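Local coordinates for protein mannuronan C5-epimerase (Pseudomonas syringae pv. tomato, PDB 4NK6) that epimerises beta-D-mannuronate to alpha-L-guluronate within the alginate polymer and belongs to the periplasmic complex that guides alginate to the outer membrane, at residues I53-M58 with Q86-S91; P114-A119 with E139-Q144. All blocks are in the same frame, centred on the assembly; numbering follows the deposited sequence.

Contact 1 (I53-M58 with Q86-S91); sequences ITVARM and QAIMIS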
loop_
_atom_site.group_PDB
_atom_site.type_symbol
_atom_site.label_atom_id
_atom_site.label_comp_id
_atom_site.label_asym_id
_atom_site.label_seq_id
_atom_site.Cartn_x
_atom_site.Cartn_y
_atom_site.Cartn_z
ATOM N N ILE A 53 21.564 -3.631 21.089
ATOM C CA ILE A 53 20.860 -2.366 21.079
ATOM C C ILE A 53 21.864 -1.231 21.241
ATOM O O ILE A 53 22.703 -1.272 22.136
ATOM C CB ILE A 53 19.847 -2.294 22.244
ATOM C CG1 ILE A 53 18.816 -3.430 22.138
ATOM C CG2 ILE A 53 19.176 -0.917 22.292
ATOM C CD1 ILE A 53 18.254 -3.899 23.485
ATOM N N THR A 54 21.785 -0.227 20.364
ATOM C CA THR A 54 22.599 0.986 20.508
ATOM C C THR A 54 21.788 2.236 20.215
ATOM O O THR A 54 20.797 2.202 19.473
ATOM C CB THR A 54 23.847 0.999 19.582
ATOM O OG1 THR A 54 23.440 0.900 18.216
ATOM C CG2 THR A 54 24.803 -0.150 19.908
ATOM N N VAL A 55 22.209 3.341 20.815
ATOM C CA VAL A 55 21.690 4.653 20.484
ATOM C C VAL A 55 22.856 5.404 19.860
ATOM O O VAL A 55 23.856 5.662 20.528
ATOM C CB VAL A 55 21.192 5.409 21.735
ATOM C CG1 VAL A 55 20.754 6.827 21.366
ATOM C CG2 VAL A 55 20.058 4.644 22.405
ATOM N N ALA A 56 22.744 5.724 18.574
ATOM C CA ALA A 56 23.872 6.297 17.852
ATOM C C ALA A 56 23.420 7.259 16.767
ATOM O O ALA A 56 22.224 7.400 16.502
ATOM C CB ALA A 56 24.735 5.201 17.255
ATOM N N ARG A 57 24.393 7.894 16.126
ATOM C CA ARG A 57 24.128 8.932 15.144
ATOM C C ARG A 57 23.461 8.405 13.903
ATOM O O ARG A 57 23.945 7.471 13.270
ATOM C CB ARG A 57 25.408 9.658 14.767
ATOM C CG ARG A 57 26.031 10.325 15.936
ATOM C CD ARG A 57 26.962 11.394 15.498
ATOM N NE ARG A 57 27.364 12.198 16.637
ATOM C CZ ARG A 57 28.024 13.339 16.531
ATOM N NH1 ARG A 57 28.343 13.801 15.331
ATOM N NH2 ARG A 57 28.354 14.012 17.622
ATOM N N MET A 58 22.354 9.054 13.569
ATOM C CA MET A 58 21.480 8.703 12.458
ATOM C C MET A 58 22.204 8.669 11.116
ATOM O O MET A 58 22.004 7.754 10.309
ATOM C CB MET A 58 20.367 9.753 12.391
ATOM C CG MET A 58 19.073 9.262 11.837
ATOM S SD MET A 58 17.694 10.112 12.591
ATOM C CE MET A 58 17.515 11.511 11.503
ATOM N N GLN A 86 19.965 11.248 16.477
ATOM C CA GLN A 86 20.251 9.864 16.840
ATOM C C GLN A 86 19.091 8.936 16.497
ATOM O O GLN A 86 17.969 9.382 16.250
ATOM C CB GLN A 86 20.534 9.754 18.336
ATOM C CG GLN A 86 21.722 10.564 18.810
ATOM C CD GLN A 86 21.947 10.425 20.297
ATOM O OE1 GLN A 86 21.179 10.951 21.107
ATOM N NE2 GLN A 86 22.994 9.708 20.667
ATOM N N ALA A 87 19.375 7.639 16.493
ATOM C CA ALA A 87 18.348 6.625 16.343
ATOM C C ALA A 87 18.623 5.494 17.335
ATOM O O ALA A 87 19.761 5.266 17.731
ATOM C CB ALA A 87 18.334 6.090 14.925
ATOM N N ILE A 88 17.562 4.820 17.755
ATOM C CA ILE A 88 17.681 3.571 18.481
ATOM C C ILE A 88 17.911 2.488 17.438
ATOM O O ILE A 88 17.114 2.342 16.509
ATOM C CB ILE A 88 16.380 3.273 19.244
ATOM C CG1 ILE A 88 16.117 4.373 20.281
ATOM C CG2 ILE A 88 16.436 1.882 19.897
ATOM C CD1 ILE A 88 14.701 4.390 20.812
ATOM N N MET A 89 19.004 1.743 17.566
ATOM C CA MET A 89 19.345 0.748 16.550
ATOM C C MET A 89 19.402 -0.686 17.067
ATOM O O MET A 89 19.957 -0.961 18.128
ATOM C CB MET A 89 20.668 1.095 15.883
ATOM C CG MET A 89 20.711 2.499 15.333
ATOM S SD MET A 89 22.317 2.913 14.626
ATOM C CE MET A 89 22.047 4.664 14.273
ATOM N N ILE A 90 18.832 -1.593 16.286
ATOM C CA ILE A 90 18.888 -3.019 16.584
ATOM C C ILE A 90 19.720 -3.722 15.518
ATOM O O ILE A 90 19.511 -3.510 14.321
ATOM C CB ILE A 90 17.474 -3.627 16.595
ATOM C CG1 ILE A 90 16.666 -3.053 17.761
ATOM C CG2 ILE A 90 17.536 -5.161 16.662
ATOM C CD1 ILE A 90 15.169 -3.050 17.523
ATOM N N SER A 91 20.664 -4.550 15.947
ATOM C CA SER A 91 21.454 -5.338 15.006
ATOM C C SER A 91 21.953 -6.625 15.639
ATOM O O SER A 91 21.844 -6.819 16.853
ATOM C CB SER A 91 22.653 -4.536 14.513
ATOM O OG SER A 91 23.572 -4.373 15.573
HETATM O O HOH W 1 22.661 -1.785 17.524
#
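Met89 and Gln86, followed by Val55, give up the most surface where strand 53-57 pairs antiparallel with 86-91. Met89 lies on the same face as Thr54 and Ala56. Its CG stands anti to its own carbonyl carbon (chi1 -53°) and the chain runs on fully extended, which carries the methyl along the partner strand past Ala56. There Met89 CE sits 3.5 Å from Ala56 O and is as close to Arg57 O, while Ala56 CB is its apolar neighbour. At the root of the same side chain, Thr54 OG1 packs 3.6 Å from Met89 CB.

Gln86 behaves differently. Its CB leans on the Ala56 carbonyl, with Gln86 CB 3.4 Å from Ala56 O, and the extended chain then brings the amide beside Val55, whose CG1 lies 3.7 Å from Gln86 NE2. Methyl and amide meet by van der Waals contact where the two side chains cross, near the Gln86 end of the ladder.

Beneath the side chains, Thr54 and Met89 exchange two backbone bonds, Met89 N to Thr54 O being the shorter at 2.7 Å, and Ala56 and Ala87 exchange two more. A water clips the Thr54 end: it donates to Met89 O and also bonds Thr54 OG1 at 2.9 Å, giving that carbonyl a second partner besides Thr54 N.

Strand 52-57 is the outermost of its run, so the pair forms the antiparallel end of a row that otherwise continues in parallel, through 123-124, as a right-handed beta-helix does. Leu100 of helix 97-103 packs on the face of Ile53, Ile88 and Ile90, and Met58 tucks against Trp77 of helix 75-81.

Contact 2 (P114-A119 with E139-Q144); sequences PGVYVA and ELRLSQ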
loop_
_atom_site.group_PDB
_atom_site.type_symbol
_atom_site.label_atom_id
_atom_site.label_comp_id
_atom_site.label_asym_id
_atom_site.label_seq_id
_atom_site.Cartn_x
_atom_site.Cartn_y
_atom_site.Cartn_z
ATOM N N PRO A 114 1.504 0.763 32.099
ATOM C CA PRO A 114 1.799 -0.633 31.739
ATOM C C PRO A 114 1.533 -0.980 30.270
ATOM O O PRO A 114 0.409 -0.843 29.784
ATOM C CB PRO A 114 0.875 -1.426 32.670
ATOM C CG PRO A 114 0.845 -0.579 33.919
ATOM C CD PRO A 114 0.847 0.857 33.420
ATOM N N GLY A 115 2.587 -1.393 29.571
ATOM C CA GLY A 115 2.477 -1.821 28.186
ATOM C C GLY A 115 2.299 -0.709 27.162
ATOM O O GLY A 115 2.135 -0.984 25.966
ATOM N N VAL A 116 2.332 0.543 27.613
ATOM C CA VAL A 116 2.192 1.687 26.708
ATOM C C VAL A 116 3.490 2.494 26.687
ATOM O O VAL A 116 3.933 2.983 27.722
ATOM C CB VAL A 116 1.031 2.613 27.134
ATOM C CG1 VAL A 116 0.907 3.789 26.177
ATOM C CG2 VAL A 116 -0.278 1.842 27.204
ATOM N N TYR A 117 4.089 2.646 25.508
ATOM C CA TYR A 117 5.426 3.237 25.400
ATOM C C TYR A 117 5.478 4.427 24.439
ATOM O O TYR A 117 4.800 4.423 23.414
ATOM C CB TYR A 117 6.412 2.175 24.919
ATOM C CG TYR A 117 6.304 0.875 25.681
ATOM C CD1 TYR A 117 6.983 0.690 26.879
ATOM C CD2 TYR A 117 5.518 -0.166 25.204
ATOM C CE1 TYR A 117 6.882 -0.502 27.579
ATOM C CE2 TYR A 117 5.411 -1.359 25.896
ATOM C CZ TYR A 117 6.094 -1.520 27.079
ATOM O OH TYR A 117 5.984 -2.706 27.766
ATOM N N VAL A 118 6.295 5.431 24.765
ATOM C CA VAL A 118 6.532 6.550 23.852
ATOM C C VAL A 118 7.979 6.554 23.355
ATOM O O VAL A 118 8.909 6.671 24.153
ATOM C CB VAL A 118 6.250 7.920 24.514
ATOM C CG1 VAL A 118 6.469 9.048 23.506
ATOM C CG2 VAL A 118 4.838 7.975 25.074
ATOM N N ALA A 119 8.165 6.416 22.044
ATOM C CA ALA A 119 9.502 6.504 21.447
ATOM C C ALA A 119 9.809 7.946 21.062
ATOM O O ALA A 119 9.025 8.584 20.356
ATOM C CB ALA A 119 9.609 5.611 20.224
ATOM N N GLU A 139 0.436 -0.471 23.325
ATOM C CA GLU A 139 0.595 0.556 22.299
ATOM C C GLU A 139 2.028 1.091 22.246
ATOM O O GLU A 139 2.613 1.408 23.275
ATOM C CB GLU A 139 -0.369 1.729 22.558
ATOM C CG GLU A 139 -0.306 2.837 21.497
ATOM C CD GLU A 139 -1.207 4.014 21.818
ATOM O OE1 GLU A 139 -1.731 4.636 20.870
ATOM O OE2 GLU A 139 -1.385 4.328 23.016
ATOM N N LEU A 140 2.588 1.185 21.045
ATOM C CA LEU A 140 3.808 1.957 20.845
ATOM C C LEU A 140 3.451 3.286 20.189
ATOM O O LEU A 140 2.973 3.324 19.050
ATOM C CB LEU A 140 4.818 1.199 19.981
ATOM C CG LEU A 140 6.080 1.982 19.586
ATOM C CD1 LEU A 140 6.855 2.482 20.813
ATOM C CD2 LEU A 140 6.978 1.126 18.701
ATOM N N ARG A 141 3.655 4.370 20.928
ATOM C CA ARG A 141 3.408 5.715 20.431
ATOM C C ARG A 141 4.717 6.281 19.882
ATOM O O ARG A 141 5.703 6.376 20.612
ATOM C CB ARG A 141 2.906 6.608 21.576
ATOM C CG ARG A 141 1.695 6.041 22.327
ATOM C CD ARG A 141 1.323 6.889 23.546
ATOM N NE ARG A 141 0.007 6.527 24.071
ATOM C CZ ARG A 141 -0.558 7.083 25.138
ATOM N NH1 ARG A 141 0.073 8.034 25.814
ATOM N NH2 ARG A 141 -1.759 6.680 25.532
ATOM N N LEU A 142 4.725 6.639 18.601
ATOM C CA LEU A 142 5.882 7.286 17.975
ATOM C C LEU A 142 5.706 8.794 18.048
ATOM O O LEU A 142 4.740 9.330 17.518
ATOM C CB LEU A 142 6.019 6.863 16.511
ATOM C CG LEU A 142 6.085 5.343 16.292
ATOM C CD1 LEU A 142 6.200 4.997 14.813
ATOM C CD2 LEU A 142 7.235 4.729 17.091
ATOM N N SER A 143 6.637 9.473 18.710
ATOM C CA SER A 143 6.522 10.904 18.932
ATOM C C SER A 143 6.611 11.706 17.641
ATOM O O SER A 143 7.625 11.676 16.949
ATOM C CB SER A 143 7.601 11.398 19.900
ATOM O OG SER A 143 7.556 12.816 19.981
ATOM N N GLN A 144 5.544 12.430 17.324
ATOM C CA GLN A 144 5.562 13.326 16.173
ATOM C C GLN A 144 6.580 14.450 16.372
ATOM O O GLN A 144 7.353 14.761 15.469
ATOM C CB GLN A 144 4.177 13.916 15.929
ATOM C CG GLN A 144 4.130 14.961 14.812
ATOM C CD GLN A 144 2.724 15.464 14.559
ATOM O OE1 GLN A 144 1.968 15.715 15.498
ATOM N NE2 GLN A 144 2.357 15.595 13.288
#
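Val116 CG1 rests over one face of the Arg141 guanidinium, 3.5 Å above its plane and offset toward the rim, with Arg141 NE the nearest atom at 3.6 Å. Farther down, Val118 CG2 meets Arg141 CD at 4.0 Å, so two valines of the neighbouring strand lie along an arginine extended from CG to NE. Arg141 NE points its hydrogen at Glu139 OE2 (2.8 Å, 169°); OE2 lies nearly in the guanidinium plane, while NE approaches from above the plane of the carboxylate.

On the other face of the sheet, with Tyr117 and Ala119, Leu140 CD1 reaches across to Tyr117 CB and Ala119 CB. Leu142, next on that face of the same strand, brings CD2 to 4.0 Å from Ala119 CB. Five backbone bonds zip these parallel strands together, from Glu139 N to Gly115 O at one end to Ser143 N to Ala119 O at the other, as between successive coils of a beta-helix.

The two faces thus differ in chemistry. One is mainly apolar, the Tyr117 hydroxyl being hydrogen-bonded to Gln98; the other carries a salt bridge whose arginine also makes a cation-pi contact with Trp166 and whose Glu139 OE1 accepts from Asn164. Such a network would help to fix the guanidinium's rotation and probably favours the carboxylate form of Glu139.

Overall arrangement
Both contacts lie toward the same end of the elongated chain, their centres about 17 Å apart and their nearest atoms about 5 Å apart without touching. Contact 1 is partly buried and joins the outermost strand of its row to the next one, in antiparallel fashion; contact 2 is buried and pairs parallel strands in another row. Helix 97-103 links them, with Leu100 on the isoleucine face of contact 1 and Leu97 against Tyr117 and Leu140 of contact 2. Both lie away from the histidine proposed as proton acceptor. Contact 1 relies on the long side chains of Met89 and Gln86, with a water at the Thr54 end, whereas contact 2 carries an ion pair within 139-144, its guanidinium covered by a valine of the other segment.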